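Pullulanase (Klebsiella oxytoca, PDB 2YOC) hydrolyses alpha-1,6-glucosidic linkages in pullulan and related dextrins, as a secreted glycosyl hydrolase of the type 2 secretion pathway. Local coordinates at residues B[826-831]-B[870-875]; B[897-902]-B[917-922]. All coordinates share one frame; numbering follows the deposited sequence.

Contact 1: residues B[826-831]-B[870-875]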
# COMPACT_ATOMS: atom_id res chain seq x y z
N LEU B 826 -31.99 5.76 11.63
CA LEU B 826 -31.58 6.05 10.26
C LEU B 826 -32.09 7.42 9.79
O LEU B 826 -31.28 8.23 9.31
CB LEU B 826 -32.02 4.93 9.30
CG LEU B 826 -31.62 5.08 7.85
CD1 LEU B 826 -30.09 5.25 7.69
CD2 LEU B 826 -32.17 3.94 7.02
N TRP B 827 -33.41 7.69 9.99
CA TRP B 827 -34.04 8.96 9.64
C TRP B 827 -33.34 10.12 10.33
O TRP B 827 -33.00 11.12 9.68
CB TRP B 827 -35.50 8.95 10.03
CG TRP B 827 -36.20 10.24 9.70
CD1 TRP B 827 -36.42 11.29 10.54
CD2 TRP B 827 -36.66 10.64 8.41
NE1 TRP B 827 -37.04 12.31 9.85
CE2 TRP B 827 -37.19 11.94 8.54
CE3 TRP B 827 -36.70 10.03 7.15
CZ2 TRP B 827 -37.76 12.63 7.47
CZ3 TRP B 827 -37.27 10.71 6.09
CH2 TRP B 827 -37.80 12.00 6.25
N ASP B 828 -33.11 10.00 11.66
CA ASP B 828 -32.44 11.05 12.42
C ASP B 828 -31.05 11.34 11.84
O ASP B 828 -30.72 12.49 11.58
CB ASP B 828 -32.46 10.73 13.93
CG ASP B 828 -33.84 10.86 14.60
OD1 ASP B 828 -34.82 11.16 13.89
OD2 ASP B 828 -33.92 10.65 15.84
N MSE B 829 -30.30 10.29 11.51
CA MSE B 829 -28.98 10.42 10.86
C MSE B 829 -29.05 11.15 9.51
O MSE B 829 -28.21 12.00 9.25
CB MSE B 829 -28.33 9.04 10.68
CG MSE B 829 -27.91 8.46 11.99
SE MSE B 829 -26.39 9.41 12.78
CE MSE B 829 -25.05 8.06 12.23
N ILE B 830 -30.07 10.83 8.68
CA ILE B 830 -30.28 11.50 7.39
C ILE B 830 -30.60 12.98 7.67
O ILE B 830 -29.95 13.85 7.09
CB ILE B 830 -31.32 10.78 6.48
CG1 ILE B 830 -30.82 9.37 6.09
CG2 ILE B 830 -31.70 11.62 5.22
CD1 ILE B 830 -31.94 8.42 5.64
N SER B 831 -31.52 13.26 8.62
CA SER B 831 -31.88 14.63 9.04
C SER B 831 -30.62 15.44 9.43
O SER B 831 -30.47 16.57 8.97
CB SER B 831 -32.90 14.60 10.17
OG SER B 831 -34.04 13.85 9.77
N LEU B 870 -40.12 5.43 8.72
CA LEU B 870 -39.18 6.55 8.86
C LEU B 870 -38.91 6.94 10.32
O LEU B 870 -38.67 8.11 10.62
CB LEU B 870 -39.72 7.77 8.07
CG LEU B 870 -40.09 7.50 6.61
CD1 LEU B 870 -40.97 8.57 6.07
CD2 LEU B 870 -38.86 7.38 5.75
N ARG B 871 -38.96 5.94 11.23
CA ARG B 871 -38.81 6.13 12.68
C ARG B 871 -37.79 7.16 13.06
O ARG B 871 -36.67 7.16 12.54
CB ARG B 871 -38.56 4.81 13.44
CG ARG B 871 -38.72 4.93 14.95
CD ARG B 871 -38.27 3.66 15.64
NE ARG B 871 -38.46 3.72 17.09
CZ ARG B 871 -38.34 2.67 17.90
NH1 ARG B 871 -38.06 1.47 17.40
NH2 ARG B 871 -38.55 2.80 19.20
N SER B 872 -38.23 8.03 13.97
CA SER B 872 -37.47 9.09 14.59
C SER B 872 -37.58 9.00 16.12
O SER B 872 -38.55 8.48 16.66
CB SER B 872 -37.96 10.45 14.09
OG SER B 872 -37.29 11.51 14.75
N LYS B 873 -36.55 9.49 16.81
CA LYS B 873 -36.42 9.56 18.26
C LYS B 873 -36.13 11.04 18.62
O LYS B 873 -35.69 11.36 19.72
CB LYS B 873 -35.29 8.62 18.74
CG LYS B 873 -35.69 7.16 18.68
CD LYS B 873 -34.61 6.20 19.15
CE LYS B 873 -35.05 4.75 18.99
NZ LYS B 873 -34.03 3.80 19.51
N SER B 874 -36.44 11.95 17.67
CA SER B 874 -36.18 13.38 17.72
C SER B 874 -34.77 13.70 18.24
O SER B 874 -34.55 14.50 19.16
CB SER B 874 -37.35 14.21 18.28
OG SER B 874 -37.36 14.43 19.68
N PHE B 875 -33.82 12.98 17.60
CA PHE B 875 -32.36 13.03 17.77
C PHE B 875 -31.80 12.35 19.02
O PHE B 875 -30.61 12.52 19.33
CB PHE B 875 -31.80 14.45 17.50
CG PHE B 875 -32.19 15.02 16.15
CD1 PHE B 875 -31.48 14.67 15.00
CD2 PHE B 875 -33.27 15.89 16.02
CE1 PHE B 875 -31.83 15.18 13.75
CE2 PHE B 875 -33.62 16.41 14.77
CZ PHE B 875 -32.89 16.06 13.65
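D828, on the helix that begins at L826, pushes its carboxylate into the loop 870-875 and is gripped there by three donors. Its CB lies beside the ring of F875, 4.2 Å from CD1. CG sits beside the backbone N (chi1 -71°) and turns the carboxylate outward to the loop. At the tip the oxygens divide the work. OD1 takes the hydroxyl of S872, with OG 2.6 Å away on the syn lone pair. OD2 accepts two backbone N-H groups. K873 N reaches it at 3.0 Å, on the syn side and somewhat out of the carboxylate plane. F875 N comes to 2.9 Å from well above that plane. The two amides come from opposite faces of the group, which should fix its rotation, and three donors around a buried carboxylate would help to keep it charged. S872 OG also accepts from S874 N (3.1 Å), so an ST turn presents the hydroxyl that D828 uses.

Next to these bonds, W827 stands with CG anti to its own backbone N (chi1 -180°), which brings the indole obliquely across L870. The leucine's CB is over one face, offset toward the rim, and its CD2 meets CE3 at 3.7 Å. The hydroxyl of S831 lies over the opposite face, likewise toward the rim, while bonding back to W827 O. Farther along the helix, S831 CB touches CE1 and CZ of F875. R871 turns to partners beyond the helix, a salt bridge with D421 and the carbonyl of Q865. The bonds of D828 join helix 826-833, which comes after barrel strand 814-816, to the loop after strand 860-864, in the closed eight-stranded parallel (TIM) barrel of the alpha-amylase superfamily.

Contact 2: residues B[897-902]-B[917-922]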
# COMPACT_ATOMS: atom_id res chain seq x y z
N ASN B 897 -42.69 10.53 14.63
CA ASN B 897 -42.27 10.99 15.96
C ASN B 897 -41.06 11.95 15.89
O ASN B 897 -40.29 12.09 16.85
CB ASN B 897 -42.04 9.79 16.92
CG ASN B 897 -42.07 10.12 18.38
OD1 ASN B 897 -43.03 10.70 18.89
ND2 ASN B 897 -41.04 9.70 19.09
N TYR B 898 -40.92 12.64 14.76
CA TYR B 898 -39.83 13.59 14.57
C TYR B 898 -40.22 14.92 15.19
O TYR B 898 -41.40 15.24 15.22
CB TYR B 898 -39.50 13.73 13.08
CG TYR B 898 -38.37 14.68 12.74
CD1 TYR B 898 -37.04 14.29 12.86
CD2 TYR B 898 -38.63 15.94 12.20
CE1 TYR B 898 -35.99 15.14 12.50
CE2 TYR B 898 -37.59 16.79 11.82
CZ TYR B 898 -36.27 16.39 11.98
OH TYR B 898 -35.25 17.23 11.62
N ASN B 899 -39.23 15.67 15.73
CA ASN B 899 -39.42 16.98 16.37
C ASN B 899 -40.60 16.95 17.38
O ASN B 899 -41.71 17.46 17.11
CB ASN B 899 -39.56 18.10 15.32
CG ASN B 899 -39.70 19.47 15.87
OD1 ASN B 899 -39.03 19.87 16.82
ND2 ASN B 899 -40.61 20.23 15.29
N VAL B 900 -40.36 16.23 18.48
CA VAL B 900 -41.32 16.04 19.57
C VAL B 900 -40.71 16.56 20.86
O VAL B 900 -41.29 16.37 21.93
CB VAL B 900 -41.80 14.57 19.68
CG1 VAL B 900 -42.61 14.16 18.45
CG2 VAL B 900 -40.64 13.60 19.93
N GLY B 901 -39.56 17.22 20.73
CA GLY B 901 -38.82 17.80 21.84
C GLY B 901 -37.32 17.67 21.70
O GLY B 901 -36.83 16.90 20.87
N MSE B 902 -36.57 18.42 22.51
CA MSE B 902 -35.12 18.33 22.51
C MSE B 902 -34.76 17.02 23.21
O MSE B 902 -35.38 16.72 24.23
CB MSE B 902 -34.46 19.53 23.22
CG MSE B 902 -34.58 20.86 22.49
SE MSE B 902 -34.11 20.86 20.58
CE MSE B 902 -32.18 20.91 20.69
N ARG B 917 -29.94 23.65 13.68
CA ARG B 917 -29.48 23.91 12.32
C ARG B 917 -30.21 23.01 11.29
O ARG B 917 -30.51 23.47 10.18
CB ARG B 917 -27.95 23.66 12.26
CG ARG B 917 -27.29 23.77 10.88
CD ARG B 917 -25.84 23.32 10.86
NE ARG B 917 -24.93 24.31 11.44
CZ ARG B 917 -24.38 24.26 12.65
NH1 ARG B 917 -24.64 23.24 13.46
NH2 ARG B 917 -23.58 25.23 13.07
N VAL B 918 -30.50 21.74 11.67
CA VAL B 918 -31.08 20.75 10.78
C VAL B 918 -32.57 20.46 10.94
O VAL B 918 -33.22 20.05 9.98
CB VAL B 918 -30.23 19.44 10.77
CG1 VAL B 918 -28.74 19.73 10.53
CG2 VAL B 918 -30.43 18.62 12.05
N LYS B 919 -33.08 20.60 12.18
CA LYS B 919 -34.44 20.26 12.58
C LYS B 919 -35.51 20.76 11.62
O LYS B 919 -36.34 19.97 11.15
CB LYS B 919 -34.70 20.73 14.02
CG LYS B 919 -35.84 20.01 14.73
CD LYS B 919 -35.81 20.23 16.23
CE LYS B 919 -36.27 21.61 16.68
NZ LYS B 919 -36.47 21.67 18.16
N GLU B 920 -35.47 22.06 11.29
CA GLU B 920 -36.47 22.67 10.44
C GLU B 920 -36.16 22.62 8.94
O GLU B 920 -37.01 23.04 8.14
CB GLU B 920 -36.83 24.08 10.94
CG GLU B 920 -37.78 24.09 12.14
CD GLU B 920 -37.26 23.52 13.45
OE1 GLU B 920 -36.18 23.96 13.91
OE2 GLU B 920 -37.94 22.63 14.01
N MSE B 921 -34.99 22.05 8.54
CA MSE B 921 -34.60 21.95 7.13
C MSE B 921 -35.67 21.33 6.24
O MSE B 921 -35.92 21.84 5.14
CB MSE B 921 -33.25 21.27 6.93
CG MSE B 921 -32.10 22.07 7.50
SE MSE B 921 -30.40 21.64 6.71
CE MSE B 921 -30.42 19.65 7.04
N VAL B 922 -36.33 20.27 6.73
CA VAL B 922 -37.41 19.65 5.99
C VAL B 922 -38.61 19.24 6.84
O VAL B 922 -38.46 18.94 8.02
CB VAL B 922 -36.95 18.61 4.93
CG1 VAL B 922 -37.22 17.17 5.37
CG2 VAL B 922 -37.56 18.91 3.55
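A mixed polar and aliphatic contact, built on one tyrosine-to-carbonyl hydrogen bond and a lysine chain lying across an asparagine, joins the loop 897-902 to the C-terminal part of helix 912-919 and the residues that follow. The hydrogen bond runs from Y898 OH to K919 O over 3.0 Å. The donor is tilted only 15° from the carbonyl plane, but the C=O...O angle of 106° makes the approach strongly side-on. K919 O lies at the edge of the phenol ring, in its plane, with Y898 CE2 3.5 Å away. Y898 reaches it because CG is anti to the backbone N, which carries the ring out from the loop to the helix.

The methylenes of K919 pass the N899 amide at about a right angle: CD and CE each lie 3.3 Å from N899 OD1. The chain bends at chi3, and beyond the bend NZ comes to 3.5 Å from the selenium of M902, a selenomethionine whose own chain is bent at chi2 and chi3. Y898, N899 and M902 all meet K919, the first at its carbonyl and the others along its side chain. E920 stands at the outer margin: its OE2 is 3.8 Å from N899 ND2, with carboxylate and amide planes 64° apart, a loose approach on the exposed side.

Within the second segment, M921 N bonds back to V918 O at 3.0 Å. Behind the tyrosine stands helix 826-833, where Y898 touches D828 and S831 and meets W827 edge-to-face. V918 packs on Y832 of that helix and on R741 of helix 739-742, while M921 and V922 lean on R843 of helix 840-855.

Overall arrangement
Followed from the N terminus, the chain enters helix 826-833 after barrel strand 814-816, passes through helix 840-855 and strand 860-864, and returns in loop 870-875, where contact 1 closes an excursion of 38 residues. Contact 2 opens later and closes a shorter one of 14 residues, mostly helical. The two are in series, neither nested nor crossed, with centres about 9 Å apart. They meet through loops 870-875 and 897-902: S874 OG lies 2.8 Å from G901 O, a probable hydrogen bond, and F875 packs on Y898. Together they tie helix 826-833, via the loops that flank helix 883-886, to segment 917-922 on helix 912-919.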